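Local coordinates for protein succinate dehydrogenase subunit A (Mycolicibacterium smegmatis, PDB 7D6V) that probably catalyses the FAD-dependent oxidation of succinate to fumarate in a mycobacterial succinate dehydrogenase and passes the electrons to the complex's iron-sulfur subunit, at residues A27-L32 with V149-E154; L469-P474 with P532-A537. All coordinates share one frame; numbering follows the deposited sequence.

Interaction 1 (A27-L32 with V149-E154); sequences ARERGL and VSLQQE
R28, near the C-terminal end of helix 18-30, reaches across to L151 on helix 136-159 and lays its guanidinium against the leucine. CG of R28 stands anti to the backbone N (chi1 -166°), and a bend at chi2 directs the long chain to the neighbouring helix. L151 CB and CD2 lie over one face of the guanidinium, with CD2 of L151 3.8 Å from R28 CZ. Leucine suits this buried place because its branched end gives the flat cation an apolar surface to rest on. Farther along, NH2 of R28 comes within 4.0 Å of E154 CB. E29, bent at chi2 (-66°), brings OE2 to 3.8 Å from CD2 of L151, so the methyl lies near both a cationic and an anionic side chain. R28 NH1 and E154 OE1 are 4.0 Å apart, too far for a salt bridge, with guanidinium and carboxylate planes nearly perpendicular. The salt bridge of R28 goes instead from NH2 to D155, one residue past E154. The contact thus joins two helices of the FAD-binding domain through an apolar rest for an arginine, and E154 probably adds diffuse attraction to the pairing with D155.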
loop_
_atom_site.group_PDB
_atom_site.type_symbol
_atom_site.label_atom_id
_atom_site.label_comp_id
_atom_site.label_asym_id
_atom_site.label_seq_id
_atom_site.Cartn_x
_atom_site.Cartn_y
_atom_site.Cartn_z
ATOM N N ALA A 27 -1.533 4.703 -25.894
ATOM C CA ALA A 27 -2.411 4.247 -26.965
ATOM C C ALA A 27 -3.690 5.070 -27.017
ATOM O O ALA A 27 -4.199 5.366 -28.104
ATOM C CB ALA A 27 -2.729 2.764 -26.786
ATOM N N ARG A 28 -4.233 5.441 -25.855
ATOM C CA ARG A 28 -5.399 6.317 -25.849
ATOM C C ARG A 28 -5.054 7.694 -26.398
ATOM O O ARG A 28 -5.863 8.305 -27.105
ATOM C CB ARG A 28 -5.974 6.435 -24.440
ATOM C CG ARG A 28 -7.370 7.042 -24.397
ATOM C CD ARG A 28 -7.313 8.517 -24.053
ATOM N NE ARG A 28 -8.624 9.076 -23.745
ATOM C CZ ARG A 28 -8.857 10.377 -23.605
ATOM N NH1 ARG A 28 -7.868 11.245 -23.755
ATOM N NH2 ARG A 28 -10.077 10.810 -23.319
ATOM N N GLU A 29 -3.863 8.206 -26.078
ATOM C CA GLU A 29 -3.465 9.510 -26.600
ATOM C C GLU A 29 -3.381 9.489 -28.120
ATOM O O GLU A 29 -3.796 10.444 -28.785
ATOM C CB GLU A 29 -2.129 9.944 -26.002
ATOM C CG GLU A 29 -2.161 10.212 -24.506
ATOM C CD GLU A 29 -3.010 11.408 -24.129
ATOM O OE1 GLU A 29 -3.092 12.363 -24.929
ATOM O OE2 GLU A 29 -3.593 11.391 -23.025
ATOM N N ARG A 30 -2.843 8.410 -28.692
ATOM C CA ARG A 30 -2.798 8.320 -30.147
ATOM C C ARG A 30 -4.173 8.090 -30.759
ATOM O O ARG A 30 -4.332 8.246 -31.973
ATOM C CB ARG A 30 -1.841 7.212 -30.580
ATOM C CG ARG A 30 -0.442 7.365 -30.020
ATOM C CD ARG A 30 0.438 8.221 -30.921
ATOM N NE ARG A 30 0.045 9.630 -30.940
ATOM C CZ ARG A 30 0.168 10.467 -29.912
ATOM N NH1 ARG A 30 0.675 10.051 -28.760
ATOM N NH2 ARG A 30 -0.219 11.727 -30.038
ATOM N N GLY A 31 -5.153 7.693 -29.960
ATOM C CA GLY A 31 -6.524 7.585 -30.409
ATOM C C GLY A 31 -6.844 6.157 -30.782
ATOM O O GLY A 31 -6.633 5.744 -31.924
ATOM N N LEU A 32 -7.414 5.416 -29.841
ATOM C CA LEU A 32 -7.570 3.974 -29.951
ATOM C C LEU A 32 -8.547 3.522 -28.884
ATOM O O LEU A 32 -8.664 4.153 -27.831
ATOM C CB LEU A 32 -6.237 3.235 -29.771
ATOM C CG LEU A 32 -5.213 3.127 -30.899
ATOM C CD1 LEU A 32 -4.101 2.176 -30.503
ATOM C CD2 LEU A 32 -5.871 2.658 -32.169
ATOM N N VAL A 149 -8.256 6.957 -14.808
ATOM C CA VAL A 149 -9.592 7.364 -14.374
ATOM C C VAL A 149 -9.914 8.768 -14.874
ATOM O O VAL A 149 -11.044 9.053 -15.289
ATOM C CB VAL A 149 -9.712 7.255 -12.844
ATOM C CG1 VAL A 149 -10.978 7.933 -12.359
ATOM C CG2 VAL A 149 -9.698 5.801 -12.425
ATOM N N SER A 150 -8.927 9.664 -14.852
ATOM C CA SER A 150 -9.116 11.005 -15.393
ATOM C C SER A 150 -9.435 10.964 -16.884
ATOM O O SER A 150 -10.313 11.695 -17.366
ATOM C CB SER A 150 -7.864 11.841 -15.139
ATOM O OG SER A 150 -7.993 13.143 -15.673
ATOM N N LEU A 151 -8.722 10.121 -17.631
ATOM C CA LEU A 151 -8.963 10.027 -19.065
ATOM C C LEU A 151 -10.367 9.520 -19.355
ATOM O O LEU A 151 -11.041 10.016 -20.265
ATOM C CB LEU A 151 -7.912 9.127 -19.711
ATOM C CG LEU A 151 -6.513 9.738 -19.809
ATOM C CD1 LEU A 151 -5.507 8.720 -20.307
ATOM C CD2 LEU A 151 -6.526 10.957 -20.704
ATOM N N GLN A 152 -10.844 8.545 -18.580
ATOM C CA GLN A 152 -12.209 8.099 -18.828
ATOM C C GLN A 152 -13.255 9.075 -18.302
ATOM O O GLN A 152 -14.377 9.079 -18.807
ATOM C CB GLN A 152 -12.460 6.698 -18.265
ATOM C CG GLN A 152 -11.902 6.389 -16.913
ATOM C CD GLN A 152 -11.886 4.897 -16.651
ATOM O OE1 GLN A 152 -12.050 4.095 -17.568
ATOM N NE2 GLN A 152 -11.693 4.517 -15.396
ATOM N N GLN A 153 -12.914 9.929 -17.334
ATOM C CA GLN A 153 -13.803 11.042 -17.001
ATOM C C GLN A 153 -13.935 12.011 -18.171
ATOM O O GLN A 153 -15.033 12.502 -18.468
ATOM C CB GLN A 153 -13.297 11.771 -15.757
ATOM C CG GLN A 153 -13.610 11.067 -14.457
ATOM C CD GLN A 153 -12.817 11.617 -13.294
ATOM O OE1 GLN A 153 -11.852 12.353 -13.479
ATOM N NE2 GLN A 153 -13.219 11.261 -12.083
ATOM N N GLU A 154 -12.821 12.299 -18.848
ATOM C CA GLU A 154 -12.885 13.119 -20.057
ATOM C C GLU A 154 -13.722 12.439 -21.136
ATOM O O GLU A 154 -14.492 13.096 -21.847
ATOM C CB GLU A 154 -11.481 13.408 -20.584
ATOM C CG GLU A 154 -10.549 14.058 -19.584
ATOM C CD GLU A 154 -9.104 14.038 -20.044
ATOM O OE1 GLU A 154 -8.860 14.259 -21.248
ATOM O OE2 GLU A 154 -8.212 13.794 -19.204
#

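Interaction 2 (L469-P474 with P532-A537); sequences LAPFEP and PGWHLA
F472 sets CE1 of its ring over one face of the W534 indole, toward the rim, while P471 meets the same indole at its edge. The contact joins a 3-10 turn, 470-472, following helix 458-469, to the first turns of helix 532-556, which belongs to the C-terminal flavoprotein region of the succinate dehydrogenase/fumarate reductase family. The tightly packed part is this aromatic pair. CE1 of F472 lies 3.7 Å from W534 CE2, and CZ of F472 is 3.8 Å from W534 CG. The rings are neither stacked nor edge-to-face: the phenyl and the five-membered ring are tilted by 45°, their centroids 4.6 Å apart. With chi1 at 177°, the indole of W534 swings beside the backbone carbonyl carbon and out from the helix toward the turn. A broad, flat residue fits here because face and edge are both used. P471 CG lies in the indole plane, 3.9 Å from W534 CD1, and the compact proline ring allows this approach where the chain turns.

The packing is looser between P471 CB and A537 CB, 4.3 Å apart; the small alanine leaves the helix surface low enough for the turn to lie close by, and V524 from a nearby loop touches P471, F472 and A537. On the solvent side, E473 and P474 are exposed and lead away from the helix. Y190 meets the W534 ring too, giving the tryptophan a further aromatic neighbour. No hydrogen bond crosses between the two segments, but the one polar atom of the buried indole is provided for near the end of helix 458-469: W534 NE1 bonds to the carbonyl O of V468.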
loop_
_atom_site.group_PDB
_atom_site.type_symbol
_atom_site.label_atom_id
_atom_site.label_comp_id
_atom_site.label_asym_id
_atom_site.label_seq_id
_atom_site.Cartn_x
_atom_site.Cartn_y
_atom_site.Cartn_z
ATOM N N LEU A 469 -10.630 -26.336 -20.068
ATOM C CA LEU A 469 -11.580 -27.182 -19.359
ATOM C C LEU A 469 -11.055 -28.587 -19.091
ATOM O O LEU A 469 -11.702 -29.340 -18.357
ATOM C CB LEU A 469 -12.891 -27.277 -20.143
ATOM C CG LEU A 469 -13.835 -26.079 -20.058
ATOM C CD1 LEU A 469 -15.183 -26.432 -20.646
ATOM C CD2 LEU A 469 -13.984 -25.611 -18.625
ATOM N N ALA A 470 -9.912 -28.955 -19.668
ATOM C CA ALA A 470 -9.376 -30.301 -19.477
ATOM C C ALA A 470 -9.142 -30.699 -18.020
ATOM O O ALA A 470 -9.426 -31.861 -17.681
ATOM C CB ALA A 470 -8.085 -30.455 -20.291
ATOM N N PRO A 471 -8.626 -29.843 -17.127
ATOM C CA PRO A 471 -8.366 -30.296 -15.750
ATOM C C PRO A 471 -9.600 -30.678 -14.945
ATOM O O PRO A 471 -9.450 -31.056 -13.780
ATOM C CB PRO A 471 -7.660 -29.088 -15.109
ATOM C CG PRO A 471 -7.882 -27.956 -16.033
ATOM C CD PRO A 471 -7.971 -28.551 -17.385
ATOM N N PHE A 472 -10.810 -30.602 -15.498
ATOM C CA PHE A 472 -12.008 -30.974 -14.755
ATOM C C PHE A 472 -12.456 -32.408 -15.003
ATOM O O PHE A 472 -13.375 -32.874 -14.324
ATOM C CB PHE A 472 -13.161 -30.020 -15.084
ATOM C CG PHE A 472 -13.104 -28.719 -14.337
ATOM C CD1 PHE A 472 -12.970 -27.520 -15.015
ATOM C CD2 PHE A 472 -13.188 -28.695 -12.960
ATOM C CE1 PHE A 472 -12.919 -26.325 -14.330
ATOM C CE2 PHE A 472 -13.136 -27.503 -12.272
ATOM C CZ PHE A 472 -13.002 -26.317 -12.957
ATOM N N GLU A 473 -11.844 -33.115 -15.942
ATOM C CA GLU A 473 -12.203 -34.503 -16.176
ATOM C C GLU A 473 -11.506 -35.416 -15.164
ATOM O O GLU A 473 -10.457 -35.060 -14.620
ATOM C CB GLU A 473 -11.839 -34.915 -17.597
ATOM C CG GLU A 473 -12.073 -33.826 -18.625
ATOM C CD GLU A 473 -13.546 -33.613 -18.923
ATOM O OE1 GLU A 473 -14.266 -34.614 -19.124
ATOM O OE2 GLU A 473 -13.986 -32.445 -18.951
ATOM N N PRO A 474 -12.080 -36.595 -14.889
ATOM C CA PRO A 474 -11.552 -37.434 -13.795
ATOM C C PRO A 474 -10.060 -37.723 -13.858
ATOM O O PRO A 474 -9.383 -37.631 -12.826
ATOM C CB PRO A 474 -12.384 -38.712 -13.934
ATOM C CG PRO A 474 -13.688 -38.236 -14.442
ATOM C CD PRO A 474 -13.389 -37.080 -15.364
ATOM N N PRO A 532 -9.396 -21.338 -7.180
ATOM C CA PRO A 532 -7.941 -21.140 -7.292
ATOM C C PRO A 532 -7.160 -22.403 -7.611
ATOM O O PRO A 532 -6.042 -22.293 -8.129
ATOM C CB PRO A 532 -7.552 -20.577 -5.920
ATOM C CG PRO A 532 -8.662 -20.943 -5.022
ATOM C CD PRO A 532 -9.900 -21.027 -5.834
ATOM N N GLY A 533 -7.692 -23.593 -7.327
ATOM C CA GLY A 533 -7.020 -24.806 -7.762
ATOM C C GLY A 533 -7.024 -24.945 -9.272
ATOM O O GLY A 533 -6.019 -25.329 -9.876
ATOM N N TRP A 534 -8.151 -24.612 -9.899
ATOM C CA TRP A 534 -8.229 -24.577 -11.354
ATOM C C TRP A 534 -7.276 -23.536 -11.930
ATOM O O TRP A 534 -6.601 -23.785 -12.937
ATOM C CB TRP A 534 -9.677 -24.300 -11.762
ATOM C CG TRP A 534 -9.925 -24.156 -13.223
ATOM C CD1 TRP A 534 -9.408 -24.916 -14.223
ATOM C CD2 TRP A 534 -10.787 -23.200 -13.849
ATOM N NE1 TRP A 534 -9.881 -24.487 -15.436
ATOM C CE2 TRP A 534 -10.731 -23.433 -15.233
ATOM C CE3 TRP A 534 -11.597 -22.167 -13.371
ATOM C CZ2 TRP A 534 -11.453 -22.672 -16.148
ATOM C CZ3 TRP A 534 -12.311 -21.410 -14.282
ATOM C CH2 TRP A 534 -12.234 -21.667 -15.652
ATOM N N HIS A 535 -7.201 -22.366 -11.295
ATOM C CA HIS A 535 -6.298 -21.319 -11.756
ATOM C C HIS A 535 -4.844 -21.762 -11.663
ATOM O O HIS A 535 -4.044 -21.492 -12.567
ATOM C CB HIS A 535 -6.525 -20.044 -10.945
ATOM C CG HIS A 535 -7.950 -19.586 -10.922
ATOM N ND1 HIS A 535 -8.436 -18.713 -9.974
ATOM C CD2 HIS A 535 -8.994 -19.879 -11.732
ATOM C CE1 HIS A 535 -9.718 -18.491 -10.198
ATOM N NE2 HIS A 535 -10.080 -19.185 -11.261
ATOM N N LEU A 536 -4.481 -22.439 -10.572
ATOM C CA LEU A 536 -3.126 -22.957 -10.434
ATOM C C LEU A 536 -2.833 -24.022 -11.483
ATOM O O LEU A 536 -1.732 -24.063 -12.048
ATOM C CB LEU A 536 -2.925 -23.516 -9.026
ATOM C CG LEU A 536 -1.520 -23.995 -8.669
ATOM C CD1 LEU A 536 -0.503 -22.901 -8.928
ATOM C CD2 LEU A 536 -1.470 -24.445 -7.228
ATOM N N ALA A 537 -3.805 -24.895 -11.752
ATOM C CA ALA A 537 -3.625 -25.908 -12.786
ATOM C C ALA A 537 -3.403 -25.270 -14.148
ATOM O O ALA A 537 -2.639 -25.791 -14.969
ATOM C CB ALA A 537 -4.833 -26.839 -12.822
#

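In the fold
Interactions 1 and 2 share no helix or strand; their centres are about 37 Å apart and their nearest atoms about 24 Å. Both lie toward the outside of the subunit, yet they differ in burial. Interaction 1, between two helices of the FAD-binding domain, is partly buried and mixes charged groups with a leucine. Interaction 2 is mostly buried, relies on aromatic and apolar surfaces, and ties a turn to a helix of the C-terminal region. In each, a polar group is bonded just beyond the contact, R28 by D155 and W534 NE1 by V468 O. The iron-sulfur subunit borders both places: Q153 hydrogen-bonds to I115 and S117 of that subunit, and P532 packs on its L48.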